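Local atomic coordinates of uncharacterized protein (Treponema denticola ATCC 35404, PDB entry 6QNM), a protein that probably binds oxygen at a di-iron centre built into a fold of the metallo-beta-lactamase type. Residues Ala15-Ile20 with Ile40-Arg45; Ile20-Glu25 with Thr62-Phe67; Ile73-Phe78 with Lys97-Ile102; Gly136-Cys141 with Tyr156-Arg161. One frame throughout, in Å; residues are numbered along the deposited sequence.

Contact 1: residues Ala15-Ile20 with Ile40-Arg45; sequences ADHKFI and IVDRGR
Strands 17-20 and 40-42 run antiparallel, their axes 4.7 Å apart and their directions 172° from one another. Lys18 and Val41 form the hydrogen-bonded pair, exchanging both bonds: Lys18 N to Val41 O at 2.8 Å and Val41 N to Lys18 O at 2.9 Å. Beyond the strand, Arg43 N reaches Asp16 O at 2.8 Å. The chain turns there through a type II' turn, Asp42 to Arg45, in which Arg43 takes the positive-phi corner more often given to glycine. This turn joins strands 35-42 and 45-49.

The non-hydrogen-bonded pairs put His17, Phe19, Ile40 and Asp42 on one face, the face that meets strand 153-157 of the second sheet in the sandwich typical of metallo-beta-lactamase folds. His17 stands with CG anti to its backbone N (chi1 -170°), which brings ND1 beside Asp42. The bond from ND1 to Asp42 OD2, 2.6 Å long and nearly straight, lies in the ring plane and uses the anti lone pair of the carboxylate; NE2 turns to Asp157. Asp42 OD1 accepts from Ser135 N. Ile40 serves two aromatic neighbours, with CG2 3.6 Å from His17 CE1 and CG1 3.7 Å from Phe19 CD1. On the other face, Ile20 CD1 touches Val41 CG2. At the exposed end, Asp16 and Arg43 lie side by side in a salt bridge, Asp16 OD1 to Arg43 NE at 2.8 Å, though its hydrogen-bond geometry is weak.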
loop_
_atom_site.group_PDB
_atom_site.type_symbol
_atom_site.label_atom_id
_atom_site.label_comp_id
_atom_site.label_asym_id
_atom_site.label_seq_id
_atom_site.Cartn_x
_atom_site.Cartn_y
_atom_site.Cartn_z
ATOM N N ALA A 15 -33.907 11.456 8.877
ATOM C CA ALA A 15 -34.440 11.315 10.235
ATOM C C ALA A 15 -33.901 10.081 10.950
ATOM O O ALA A 15 -33.823 10.066 12.181
ATOM C CB ALA A 15 -35.975 11.294 10.246
ATOM N N ASP A 16 -33.540 9.035 10.204
ATOM C CA ASP A 16 -32.832 7.896 10.774
ATOM C C ASP A 16 -31.359 7.843 10.401
ATOM O O ASP A 16 -30.590 7.163 11.089
ATOM C CB ASP A 16 -33.476 6.576 10.319
ATOM C CG ASP A 16 -34.691 6.200 11.141
ATOM O OD1 ASP A 16 -34.650 6.351 12.381
ATOM O OD2 ASP A 16 -35.689 5.752 10.540
ATOM N N HIS A 17 -30.945 8.553 9.356
ATOM C CA HIS A 17 -29.703 8.232 8.666
ATOM C C HIS A 17 -29.150 9.481 7.998
ATOM O O HIS A 17 -29.898 10.238 7.374
ATOM C CB HIS A 17 -29.964 7.127 7.634
ATOM C CG HIS A 17 -28.728 6.538 7.031
ATOM N ND1 HIS A 17 -28.131 5.396 7.523
ATOM C CD2 HIS A 17 -28.002 6.906 5.950
ATOM C CE1 HIS A 17 -27.078 5.099 6.782
ATOM N NE2 HIS A 17 -26.978 5.999 5.821
ATOM N N LYS A 18 -27.839 9.694 8.145
ATOM C CA LYS A 18 -27.129 10.810 7.532
ATOM C C LYS A 18 -25.836 10.314 6.899
ATOM O O LYS A 18 -25.137 9.476 7.478
ATOM C CB LYS A 18 -26.774 11.888 8.566
ATOM C CG LYS A 18 -27.836 12.938 8.832
ATOM C CD LYS A 18 -27.413 13.804 10.012
ATOM C CE LYS A 18 -28.398 14.933 10.273
ATOM N NZ LYS A 18 -29.744 14.425 10.658
ATOM N N PHE A 19 -25.524 10.837 5.713
ATOM C CA PHE A 19 -24.230 10.651 5.062
ATOM C C PHE A 19 -23.599 12.031 4.922
ATOM O O PHE A 19 -24.149 12.895 4.231
ATOM C CB PHE A 19 -24.384 9.966 3.698
ATOM C CG PHE A 19 -23.095 9.424 3.130
ATOM C CD1 PHE A 19 -22.879 8.056 3.053
ATOM C CD2 PHE A 19 -22.109 10.276 2.654
ATOM C CE1 PHE A 19 -21.703 7.551 2.523
ATOM C CE2 PHE A 19 -20.931 9.778 2.123
ATOM C CZ PHE A 19 -20.725 8.415 2.060
ATOM N N ILE A 20 -22.456 12.236 5.579
ATOM C CA ILE A 20 -21.894 13.565 5.804
ATOM C C ILE A 20 -20.488 13.643 5.218
ATOM O O ILE A 20 -19.665 12.746 5.438
ATOM C CB ILE A 20 -21.867 13.909 7.306
ATOM C CG1 ILE A 20 -23.279 13.856 7.898
ATOM C CG2 ILE A 20 -21.236 15.272 7.533
ATOM C CD1 ILE A 20 -23.306 13.631 9.398
ATOM N N ILE A 40 -20.903 8.515 8.412
ATOM C CA ILE A 40 -22.285 8.057 8.394
ATOM C C ILE A 40 -22.786 8.076 9.828
ATOM O O ILE A 40 -22.091 7.609 10.739
ATOM C CB ILE A 40 -22.416 6.649 7.783
ATOM C CG1 ILE A 40 -21.993 6.660 6.312
ATOM C CG2 ILE A 40 -23.843 6.130 7.930
ATOM C CD1 ILE A 40 -21.903 5.278 5.691
ATOM N N VAL A 41 -23.976 8.628 10.034
ATOM C CA VAL A 41 -24.655 8.563 11.319
ATOM C C VAL A 41 -25.983 7.856 11.098
ATOM O O VAL A 41 -26.769 8.254 10.230
ATOM C CB VAL A 41 -24.861 9.957 11.939
ATOM C CG1 VAL A 41 -25.609 9.844 13.267
ATOM C CG2 VAL A 41 -23.520 10.645 12.144
ATOM N N ASP A 42 -26.219 6.797 11.866
ATOM C CA ASP A 42 -27.434 6.003 11.746
ATOM C C ASP A 42 -28.002 5.805 13.139
ATOM O O ASP A 42 -27.344 5.208 14.000
ATOM C CB ASP A 42 -27.157 4.659 11.073
ATOM C CG ASP A 42 -28.424 3.910 10.753
ATOM O OD1 ASP A 42 -29.006 3.324 11.688
ATOM O OD2 ASP A 42 -28.847 3.923 9.578
ATOM N N ARG A 43 -29.229 6.282 13.345
ATOM C CA ARG A 43 -29.783 6.515 14.680
ATOM C C ARG A 43 -28.807 7.456 15.372
ATOM O O ARG A 43 -28.601 8.574 14.870
ATOM C CB ARG A 43 -30.056 5.182 15.381
ATOM C CG ARG A 43 -31.015 4.277 14.626
ATOM C CD ARG A 43 -32.460 4.716 14.813
ATOM N NE ARG A 43 -33.331 4.226 13.747
ATOM C CZ ARG A 43 -34.240 3.265 13.899
ATOM N NH1 ARG A 43 -34.988 2.890 12.871
ATOM N NH2 ARG A 43 -34.405 2.679 15.078
ATOM N N GLY A 44 -28.178 7.075 16.474
ATOM C CA GLY A 44 -27.207 7.978 17.053
ATOM C C GLY A 44 -25.790 7.451 17.008
ATOM O O GLY A 44 -24.941 7.901 17.780
ATOM N N ARG A 45 -25.525 6.494 16.116
ATOM C CA ARG A 45 -24.246 5.803 16.044
ATOM C C ARG A 45 -23.490 6.183 14.776
ATOM O O ARG A 45 -24.089 6.473 13.736
ATOM C CB ARG A 45 -24.440 4.285 16.099
ATOM C CG ARG A 45 -25.485 3.835 17.114
ATOM C CD ARG A 45 -25.184 4.377 18.505
ATOM N NE ARG A 45 -23.927 3.864 19.043
ATOM C CZ ARG A 45 -23.525 4.054 20.296
ATOM N NH1 ARG A 45 -22.369 3.549 20.707
ATOM N NH2 ARG A 45 -24.281 4.748 21.140
#

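Contact 2: residues Ile20-Glu25 with Thr62-Phe67; sequences IWLGSE and TAISRF
Ile20 and Leu22 of strand 17-23 pack against Ala63, Ile64 and Phe67 in a buried, apolar contact between the sheet and the end of helix 57-65 with the loop that follows it. Both strand residues point toward segment 62-67, Leu22 onto the helix and Ile20 onto Phe67 just beyond it. Ile20 lays its CD1 over one face of the Phe67 ring, 3.9 Å from the ring centroid and 25° off the normal, a CH-pi contact displaced toward the rim; its other branch, CG2, reaches CZ. This is the helix-on-sheet layering of an alpha/beta sandwich, and Val10 of the adjoining strand 7-10 touches both Ile20 and Phe67. Leu22 uses its fork: CD2 meets Ala63 CB at 3.5 Å and Phe67 CE1 at 3.8 Å, while CD1 leads to Ile64 CG1, also at 3.8 Å. The small Ala63 is consistent with the close approach, its CA 6.8 Å from the CA of Leu22. Phe67 carries CG anti to its carbonyl carbon (chi1 -62°), which turns the ring toward the strand.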
loop_
_atom_site.group_PDB
_atom_site.type_symbol
_atom_site.label_atom_id
_atom_site.label_comp_id
_atom_site.label_asym_id
_atom_site.label_seq_id
_atom_site.Cartn_x
_atom_site.Cartn_y
_atom_site.Cartn_z
ATOM N N ILE A 20 -22.456 12.236 5.579
ATOM C CA ILE A 20 -21.894 13.565 5.804
ATOM C C ILE A 20 -20.488 13.643 5.218
ATOM O O ILE A 20 -19.665 12.746 5.438
ATOM C CB ILE A 20 -21.867 13.909 7.306
ATOM C CG1 ILE A 20 -23.279 13.856 7.898
ATOM C CG2 ILE A 20 -21.236 15.272 7.533
ATOM C CD1 ILE A 20 -23.306 13.631 9.398
ATOM N N TRP A 21 -20.215 14.727 4.496
ATOM C CA TRP A 21 -18.875 15.076 4.044
ATOM C C TRP A 21 -18.307 16.141 4.971
ATOM O O TRP A 21 -18.977 17.140 5.254
ATOM C CB TRP A 21 -18.908 15.602 2.606
ATOM C CG TRP A 21 -17.619 16.229 2.113
ATOM C CD1 TRP A 21 -16.615 15.604 1.428
ATOM C CD2 TRP A 21 -17.218 17.606 2.237
ATOM N NE1 TRP A 21 -15.611 16.498 1.133
ATOM C CE2 TRP A 21 -15.956 17.732 1.619
ATOM C CE3 TRP A 21 -17.797 18.737 2.822
ATOM C CZ2 TRP A 21 -15.267 18.945 1.563
ATOM C CZ3 TRP A 21 -17.112 19.939 2.766
ATOM C CH2 TRP A 21 -15.861 20.035 2.140
ATOM N N LEU A 22 -17.084 15.932 5.445
ATOM C CA LEU A 22 -16.389 16.939 6.234
ATOM C C LEU A 22 -15.117 17.338 5.506
ATOM O O LEU A 22 -14.324 16.474 5.117
ATOM C CB LEU A 22 -16.050 16.415 7.631
ATOM C CG LEU A 22 -17.206 15.849 8.451
ATOM C CD1 LEU A 22 -16.685 14.990 9.598
ATOM C CD2 LEU A 22 -18.090 16.972 8.956
ATOM N N GLY A 23 -14.931 18.640 5.316
ATOM C CA GLY A 23 -13.733 19.115 4.656
ATOM C C GLY A 23 -13.510 20.584 4.934
ATOM O O GLY A 23 -14.303 21.244 5.606
ATOM N N SER A 24 -12.414 21.094 4.378
ATOM C CA SER A 24 -12.019 22.477 4.598
ATOM C C SER A 24 -11.938 23.262 3.299
ATOM O O SER A 24 -12.610 22.946 2.313
ATOM C CB SER A 24 -10.670 22.539 5.304
ATOM O OG SER A 24 -9.621 22.437 4.360
ATOM N N GLU A 25 -11.084 24.282 3.298
ATOM C CA GLU A 25 -10.802 25.082 2.119
ATOM C C GLU A 25 -9.340 25.495 2.164
ATOM O O GLU A 25 -8.804 25.781 3.240
ATOM C CB GLU A 25 -11.712 26.312 2.041
ATOM C CG GLU A 25 -13.112 25.994 1.540
ATOM C CD GLU A 25 -14.181 26.861 2.178
ATOM O OE1 GLU A 25 -13.898 28.044 2.458
ATOM O OE2 GLU A 25 -15.304 26.362 2.395
ATOM N N THR A 62 -13.484 17.742 15.745
ATOM C CA THR A 62 -14.479 18.776 15.976
ATOM C C THR A 62 -15.695 18.626 15.064
ATOM O O THR A 62 -16.841 18.587 15.513
ATOM C CB THR A 62 -13.913 20.165 15.710
ATOM O OG1 THR A 62 -12.567 20.264 16.205
ATOM C CG2 THR A 62 -14.802 21.245 16.340
ATOM N N ALA A 63 -15.458 18.541 13.768
ATOM C CA ALA A 63 -16.547 18.472 12.811
ATOM C C ALA A 63 -17.409 17.260 13.085
ATOM O O ALA A 63 -18.636 17.331 12.982
ATOM C CB ALA A 63 -15.984 18.442 11.364
ATOM N N ILE A 64 -16.783 16.136 13.432
ATOM C CA ILE A 64 -17.537 14.969 13.886
ATOM C C ILE A 64 -18.378 15.325 15.104
ATOM O O ILE A 64 -19.587 15.066 15.142
ATOM C CB ILE A 64 -16.578 13.805 14.201
ATOM C CG1 ILE A 64 -15.915 13.287 12.925
ATOM C CG2 ILE A 64 -17.316 12.679 14.920
ATOM C CD1 ILE A 64 -14.789 12.324 13.197
ATOM N N SER A 65 -17.753 15.943 16.114
ATOM C CA SER A 65 -18.434 16.201 17.379
ATOM C C SER A 65 -19.603 17.168 17.242
ATOM O O SER A 65 -20.387 17.301 18.189
ATOM C CB SER A 65 -17.440 16.715 18.423
ATOM O OG SER A 65 -17.146 18.084 18.228
ATOM N N ARG A 66 -19.751 17.829 16.094
ATOM C CA ARG A 66 -20.929 18.654 15.866
ATOM C C ARG A 66 -22.129 17.826 15.437
ATOM O O ARG A 66 -23.262 18.319 15.499
ATOM C CB ARG A 66 -20.634 19.729 14.819
ATOM C CG ARG A 66 -19.644 20.787 15.287
ATOM C CD ARG A 66 -19.648 22.011 14.381
ATOM N NE ARG A 66 -20.998 22.477 14.073
ATOM C CZ ARG A 66 -21.298 23.732 13.744
ATOM N NH1 ARG A 66 -22.554 24.071 13.478
ATOM N NH2 ARG A 66 -20.342 24.649 13.682
ATOM N N PHE A 67 -21.907 16.571 15.042
ATOM C CA PHE A 67 -22.976 15.666 14.649
ATOM C C PHE A 67 -23.145 14.500 15.603
ATOM O O PHE A 67 -24.244 13.958 15.708
ATOM C CB PHE A 67 -22.707 15.083 13.254
ATOM C CG PHE A 67 -22.639 16.107 12.158
ATOM C CD1 PHE A 67 -21.430 16.669 11.794
ATOM C CD2 PHE A 67 -23.781 16.480 11.470
ATOM C CE1 PHE A 67 -21.360 17.605 10.774
ATOM C CE2 PHE A 67 -23.723 17.411 10.451
ATOM C CZ PHE A 67 -22.510 17.976 10.101
#

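Contact 3: residues Ile73-Phe78 with Lys97-Ile102; sequences IDTIFF and KAKIYI
The Phe78 ring meets Ile100 at its edge, where Ile100 CG2 comes within 3.5 Å of Phe78 CD2 near the ring plane, while Ile76 CG2 lies over one face, offset toward the rim. The Tyr101 ring has Ile76 O near its plane at an edge and takes the methyl of Thr75 obliquely, CG2 to CD1 at 3.5 Å. Thr75 divides its work by branch: CG2 goes to this ring, and OG1 accepts a hydrogen bond from Lys99 NZ at 3.2 Å. Lys99 gets there by bending at its last two torsions (chi3 -81°), which brings CE alongside Asp74 O. The two strands are parallel, 25° apart, and bonded in a ladder: Lys99 N to Asp74 O at 2.9 Å, from above the carbonyl plane, Ile76 N to Lys99 O at 2.7 Å, Tyr101 N to Ile76 O at 2.8 Å and Phe78 N to Tyr101 O at 3.0 Å. Beta-branched Ile76 and Ile100 suit the extended backbone, and small Ala98 tucks its CB against Ile73 O. Asp74 points away from segment 97-102, salt-bridged to Arg45. The pair belongs to a beta-alpha-beta crossover: helix 89-95 covers Ile76 and Ile100, strand 45-49 adjoins strand 73-77, and strand 121-124 lies beside strand 99-103.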
loop_
_atom_site.group_PDB
_atom_site.type_symbol
_atom_site.label_atom_id
_atom_site.label_comp_id
_atom_site.label_asym_id
_atom_site.label_seq_id
_atom_site.Cartn_x
_atom_site.Cartn_y
_atom_site.Cartn_z
ATOM N N ILE A 73 -19.068 6.419 17.884
ATOM C CA ILE A 73 -18.577 5.866 16.627
ATOM C C ILE A 73 -18.289 4.389 16.877
ATOM O O ILE A 73 -17.366 4.044 17.620
ATOM C CB ILE A 73 -17.335 6.605 16.124
ATOM C CG1 ILE A 73 -17.694 8.046 15.750
ATOM C CG2 ILE A 73 -16.741 5.874 14.935
ATOM C CD1 ILE A 73 -16.498 8.921 15.484
ATOM N N ASP A 74 -19.089 3.515 16.263
ATOM C CA ASP A 74 -18.998 2.075 16.485
ATOM C C ASP A 74 -18.187 1.344 15.430
ATOM O O ASP A 74 -17.747 0.216 15.683
ATOM C CB ASP A 74 -20.397 1.448 16.517
ATOM C CG ASP A 74 -21.295 2.070 17.564
ATOM O OD1 ASP A 74 -20.774 2.560 18.586
ATOM O OD2 ASP A 74 -22.527 2.062 17.361
ATOM N N THR A 75 -17.990 1.941 14.261
ATOM C CA THR A 75 -17.424 1.236 13.122
ATOM C C THR A 75 -16.456 2.144 12.385
ATOM O O THR A 75 -16.766 3.312 12.133
ATOM C CB THR A 75 -18.533 0.766 12.175
ATOM O OG1 THR A 75 -19.348 -0.206 12.842
ATOM C CG2 THR A 75 -17.951 0.160 10.909
ATOM N N ILE A 76 -15.288 1.609 12.049
ATOM C CA ILE A 76 -14.331 2.280 11.180
ATOM C C ILE A 76 -14.106 1.388 9.971
ATOM O O ILE A 76 -13.842 0.189 10.118
ATOM C CB ILE A 76 -13.000 2.568 11.899
ATOM C CG1 ILE A 76 -13.192 3.608 13.002
ATOM C CG2 ILE A 76 -11.943 3.028 10.904
ATOM C CD1 ILE A 76 -11.940 3.848 13.822
ATOM N N PHE A 77 -14.209 1.968 8.782
ATOM C CA PHE A 77 -14.017 1.239 7.539
ATOM C C PHE A 77 -12.740 1.725 6.875
ATOM O O PHE A 77 -12.558 2.930 6.683
ATOM C CB PHE A 77 -15.201 1.432 6.589
ATOM C CG PHE A 77 -14.966 0.874 5.214
ATOM C CD1 PHE A 77 -15.195 -0.468 4.951
ATOM C CD2 PHE A 77 -14.512 1.687 4.187
ATOM C CE1 PHE A 77 -14.975 -0.986 3.687
ATOM C CE2 PHE A 77 -14.288 1.176 2.926
ATOM C CZ PHE A 77 -14.517 -0.163 2.674
ATOM N N PHE A 78 -11.875 0.786 6.509
ATOM C CA PHE A 78 -10.653 1.087 5.778
ATOM C C PHE A 78 -10.750 0.445 4.404
ATOM O O PHE A 78 -10.921 -0.774 4.296
ATOM C CB PHE A 78 -9.419 0.587 6.531
ATOM C CG PHE A 78 -8.988 1.488 7.653
ATOM C CD1 PHE A 78 -8.703 2.823 7.415
ATOM C CD2 PHE A 78 -8.858 1.003 8.942
ATOM C CE1 PHE A 78 -8.305 3.655 8.444
ATOM C CE2 PHE A 78 -8.459 1.830 9.974
ATOM C CZ PHE A 78 -8.185 3.156 9.727
ATOM N N LYS A 97 -14.390 3.356 20.644
ATOM C CA LYS A 97 -14.439 1.952 20.983
ATOM C C LYS A 97 -14.872 1.129 19.767
ATOM O O LYS A 97 -15.488 0.057 19.885
ATOM C CB LYS A 97 -15.323 1.688 22.189
ATOM C CG LYS A 97 -14.551 1.487 23.466
ATOM C CD LYS A 97 -15.448 0.886 24.530
ATOM C CE LYS A 97 -15.299 1.629 25.865
ATOM N NZ LYS A 97 -16.228 1.182 26.958
ATOM N N ALA A 98 -14.556 1.633 18.575
ATOM C CA ALA A 98 -15.113 1.134 17.329
ATOM C C ALA A 98 -14.416 -0.135 16.856
ATOM O O ALA A 98 -13.241 -0.384 17.139
ATOM C CB ALA A 98 -15.004 2.193 16.231
ATOM N N LYS A 99 -15.171 -0.945 16.115
ATOM C CA LYS A 99 -14.626 -2.049 15.329
ATOM C C LYS A 99 -14.037 -1.520 14.028
ATOM O O LYS A 99 -14.530 -0.547 13.456
ATOM C CB LYS A 99 -15.715 -3.078 15.000
ATOM C CG LYS A 99 -16.545 -3.523 16.193
ATOM C CD LYS A 99 -17.962 -3.888 15.760
ATOM C CE LYS A 99 -18.843 -2.663 15.598
ATOM N NZ LYS A 99 -19.869 -2.846 14.531
ATOM N N ILE A 100 -12.973 -2.167 13.560
ATOM C CA ILE A 100 -12.308 -1.795 12.318
ATOM C C ILE A 100 -12.565 -2.895 11.298
ATOM O O ILE A 100 -12.231 -4.063 11.534
ATOM C CB ILE A 100 -10.803 -1.580 12.529
ATOM C CG1 ILE A 100 -10.558 -0.351 13.407
ATOM C CG2 ILE A 100 -10.100 -1.440 11.195
ATOM C CD1 ILE A 100 -9.098 0.021 13.524
ATOM N N TYR A 101 -13.171 -2.529 10.172
ATOM C CA TYR A 101 -13.382 -3.451 9.064
ATOM C C TYR A 101 -12.324 -3.179 8.005
ATOM O O TYR A 101 -12.165 -2.039 7.556
ATOM C CB TYR A 101 -14.778 -3.303 8.460
ATOM C CG TYR A 101 -15.908 -3.775 9.347
ATOM C CD1 TYR A 101 -16.399 -2.965 10.362
ATOM C CD2 TYR A 101 -16.498 -5.020 9.157
ATOM C CE1 TYR A 101 -17.440 -3.384 11.173
ATOM C CE2 TYR A 101 -17.541 -5.446 9.963
ATOM C CZ TYR A 101 -18.006 -4.621 10.970
ATOM O OH TYR A 101 -19.039 -5.030 11.781
ATOM N N ILE A 102 -11.603 -4.224 7.604
ATOM C CA ILE A 102 -10.578 -4.106 6.576
ATOM C C ILE A 102 -10.423 -5.466 5.913
ATOM O O ILE A 102 -10.763 -6.500 6.490
ATOM C CB ILE A 102 -9.239 -3.601 7.174
ATOM C CG1 ILE A 102 -8.278 -3.134 6.076
ATOM C CG2 ILE A 102 -8.600 -4.668 8.056
ATOM C CD1 ILE A 102 -7.054 -2.423 6.610
HETATM O O HOH W 1 -17.826 3.729 20.437
#

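Contact 4: residues Gly136-Cys141 with Tyr156-Arg161; sequences GSNMKC and YDERSR
The touching parts of segments 136-141 and 156-161 run antiparallel, their directions 169° apart, and Lys140 and Tyr156 form the hydrogen-bonded pair of the hairpin, with Lys140 N to Tyr156 O at 2.9 Å and Tyr156 N to Lys140 O at 2.8 Å. Glu158 N extends the ladder with a longer bond to Asn138 O at 3.3 Å, just as its own chain leaves the strand for helical backbone angles.

The long side chain of Lys140 bends at its last two torsions and crosses to Glu158, whose chain is extended beyond CG. Their salt bridge, NZ to OE1, refines to a very short 2.5 Å, a value best treated with caution. The other carboxylate oxygen, Glu158 OE2, is joined through a water to Asn138 ND2, while Asn138 OD1 goes to Ser132. Arg159, bent at chi2 and chi3, brings the edge of its guanidinium to Ser137 OG, which lies 2.7 Å from NE and 2.8 Å from NH1, both bonds weak because the angles are bent. The stronger partner of Arg159 is Asp14, at NH2.

A second water links Asn138 O, Asp157 OD1 and Arg159 N, beyond the last paired residues. Asp157 OD2 also takes a bond from Ser160 OG at 2.7 Å and is probably hydrogen-bonded to His17 NE2. With donors at both oxygens, this buried carboxylate is held against rotation, and its negative form is probably favoured.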
loop_
_atom_site.group_PDB
_atom_site.type_symbol
_atom_site.label_atom_id
_atom_site.label_comp_id
_atom_site.label_asym_id
_atom_site.label_seq_id
_atom_site.Cartn_x
_atom_site.Cartn_y
_atom_site.Cartn_z
ATOM N N GLY A 136 -31.567 -0.711 10.497
ATOM C CA GLY A 136 -31.897 -1.862 9.691
ATOM C C GLY A 136 -31.396 -1.787 8.268
ATOM O O GLY A 136 -31.460 -2.793 7.549
ATOM N N SER A 137 -30.896 -0.632 7.841
ATOM C CA SER A 137 -30.228 -0.520 6.556
ATOM C C SER A 137 -28.862 -1.196 6.624
ATOM O O SER A 137 -28.305 -1.419 7.701
ATOM C CB SER A 137 -30.071 0.949 6.157
ATOM O OG SER A 137 -31.327 1.602 6.100
ATOM N N ASN A 138 -28.334 -1.547 5.454
ATOM C CA ASN A 138 -27.059 -2.237 5.344
ATOM C C ASN A 138 -26.057 -1.393 4.567
ATOM O O ASN A 138 -26.426 -0.602 3.693
ATOM C CB ASN A 138 -27.211 -3.597 4.638
ATOM C CG ASN A 138 -27.970 -4.616 5.474
ATOM O OD1 ASN A 138 -27.710 -4.781 6.666
ATOM N ND2 ASN A 138 -28.900 -5.324 4.840
ATOM N N MET A 139 -24.784 -1.561 4.910
ATOM C CA MET A 139 -23.675 -1.062 4.109
ATOM C C MET A 139 -22.968 -2.274 3.529
ATOM O O MET A 139 -22.670 -3.222 4.261
ATOM C CB MET A 139 -22.697 -0.238 4.949
ATOM C CG MET A 139 -23.341 0.711 5.960
ATOM S SD MET A 139 -22.116 1.569 6.987
ATOM C CE MET A 139 -21.647 0.277 8.131
ATOM N N LYS A 140 -22.718 -2.267 2.225
ATOM C CA LYS A 140 -22.117 -3.431 1.597
ATOM C C LYS A 140 -20.675 -3.068 1.254
ATOM O O LYS A 140 -20.429 -1.995 0.682
ATOM C CB LYS A 140 -22.908 -3.874 0.352
ATOM C CG LYS A 140 -24.477 -3.929 0.504
ATOM C CD LYS A 140 -25.154 -4.225 -0.898
ATOM C CE LYS A 140 -25.630 -5.684 -1.166
ATOM N NZ LYS A 140 -27.141 -5.339 -1.270
ATOM N N CYS A 141 -19.727 -3.944 1.607
ATOM C CA CYS A 141 -18.329 -3.758 1.228
ATOM C C CYS A 141 -18.172 -4.229 -0.209
ATOM O O CYS A 141 -18.442 -5.394 -0.506
ATOM C CB CYS A 141 -17.419 -4.572 2.151
ATOM S SG CYS A 141 -17.652 -4.255 3.911
ATOM N N TYR A 156 -20.698 0.770 0.125
ATOM C CA TYR A 156 -21.937 1.250 -0.466
ATOM C C TYR A 156 -22.964 1.415 0.645
ATOM O O TYR A 156 -23.374 0.434 1.275
ATOM C CB TYR A 156 -22.438 0.292 -1.544
ATOM C CG TYR A 156 -23.676 0.784 -2.259
ATOM C CD1 TYR A 156 -23.687 2.020 -2.892
ATOM C CD2 TYR A 156 -24.833 0.015 -2.296
ATOM C CE1 TYR A 156 -24.815 2.477 -3.547
ATOM C CE2 TYR A 156 -25.968 0.464 -2.948
ATOM C CZ TYR A 156 -25.952 1.696 -3.571
ATOM O OH TYR A 156 -27.076 2.150 -4.223
ATOM N N ASP A 157 -23.364 2.659 0.892
ATOM C CA ASP A 157 -24.415 2.969 1.856
ATOM C C ASP A 157 -25.746 2.823 1.134
ATOM O O ASP A 157 -26.177 3.726 0.412
ATOM C CB ASP A 157 -24.230 4.373 2.422
ATOM C CG ASP A 157 -25.172 4.671 3.578
ATOM O OD1 ASP A 157 -25.397 3.774 4.422
ATOM O OD2 ASP A 157 -25.684 5.809 3.645
ATOM N N GLU A 158 -26.396 1.671 1.325
ATOM C CA GLU A 158 -27.621 1.365 0.592
ATOM C C GLU A 158 -28.698 2.413 0.828
ATOM O O GLU A 158 -29.412 2.798 -0.106
ATOM C CB GLU A 158 -28.153 -0.005 1.006
ATOM C CG GLU A 158 -27.499 -1.165 0.301
ATOM C CD GLU A 158 -28.267 -2.442 0.482
ATOM O OE1 GLU A 158 -28.240 -3.288 -0.443
ATOM O OE2 GLU A 158 -28.908 -2.611 1.543
ATOM N N ARG A 159 -28.843 2.867 2.073
ATOM C CA ARG A 159 -29.932 3.777 2.413
ATOM C C ARG A 159 -29.813 5.093 1.655
ATOM O O ARG A 159 -30.821 5.650 1.202
ATOM C CB ARG A 159 -29.952 4.016 3.923
ATOM C CG ARG A 159 -30.786 5.210 4.352
ATOM C CD ARG A 159 -32.264 4.880 4.335
ATOM N NE ARG A 159 -32.602 3.850 5.310
ATOM C CZ ARG A 159 -33.164 4.090 6.490
ATOM N NH1 ARG A 159 -33.432 3.083 7.307
ATOM N NH2 ARG A 159 -33.454 5.332 6.854
ATOM N N SER A 160 -28.593 5.612 1.519
ATOM C CA SER A 160 -28.343 6.828 0.756
ATOM C C SER A 160 -28.079 6.563 -0.719
ATOM O O SER A 160 -28.157 7.499 -1.522
ATOM C CB SER A 160 -27.151 7.588 1.345
ATOM O OG SER A 160 -25.954 6.845 1.189
ATOM N N ARG A 161 -27.744 5.320 -1.081
ATOM C CA ARG A 161 -27.302 4.956 -2.432
ATOM C C ARG A 161 -26.027 5.700 -2.829
ATOM O O ARG A 161 -25.784 5.969 -4.011
ATOM C CB ARG A 161 -28.416 5.176 -3.462
ATOM C CG ARG A 161 -29.625 4.263 -3.252
ATOM C CD ARG A 161 -30.710 4.506 -4.289
ATOM N NE ARG A 161 -30.326 4.032 -5.615
ATOM C CZ ARG A 161 -30.922 4.406 -6.744
ATOM N NH1 ARG A 161 -30.505 3.925 -7.907
ATOM N NH2 ARG A 161 -31.933 5.266 -6.711
HETATM O O HOH W 2 -27.357 2.035 4.547
HETATM O O HOH W 3 -29.333 -5.348 1.850
#

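How the contacts relate
From the N terminus, contact 1 closes the first loop, pairing strand 17-23 with strand 35-42. Contact 2 opens within that loop and closes after it, so the two cross and share Ile20; contact 1 builds the sheet and contact 2 sets it against helix 57-65. In series follow contact 3, closing a loop through helix 89-95 in the first sheet, and contact 4, closing the hairpin loop between strands 138-143 and 153-157 of the second. Arg45 of contact 1 bridges to Asp74 of contact 3, and Ile64 of contact 2 packs on Ile73. Between the sheets, His17 of contact 1 meets Asp157 of contact 4, and Phe77 of contact 3 touches Cys141. Contacts 2 and 4 do not touch.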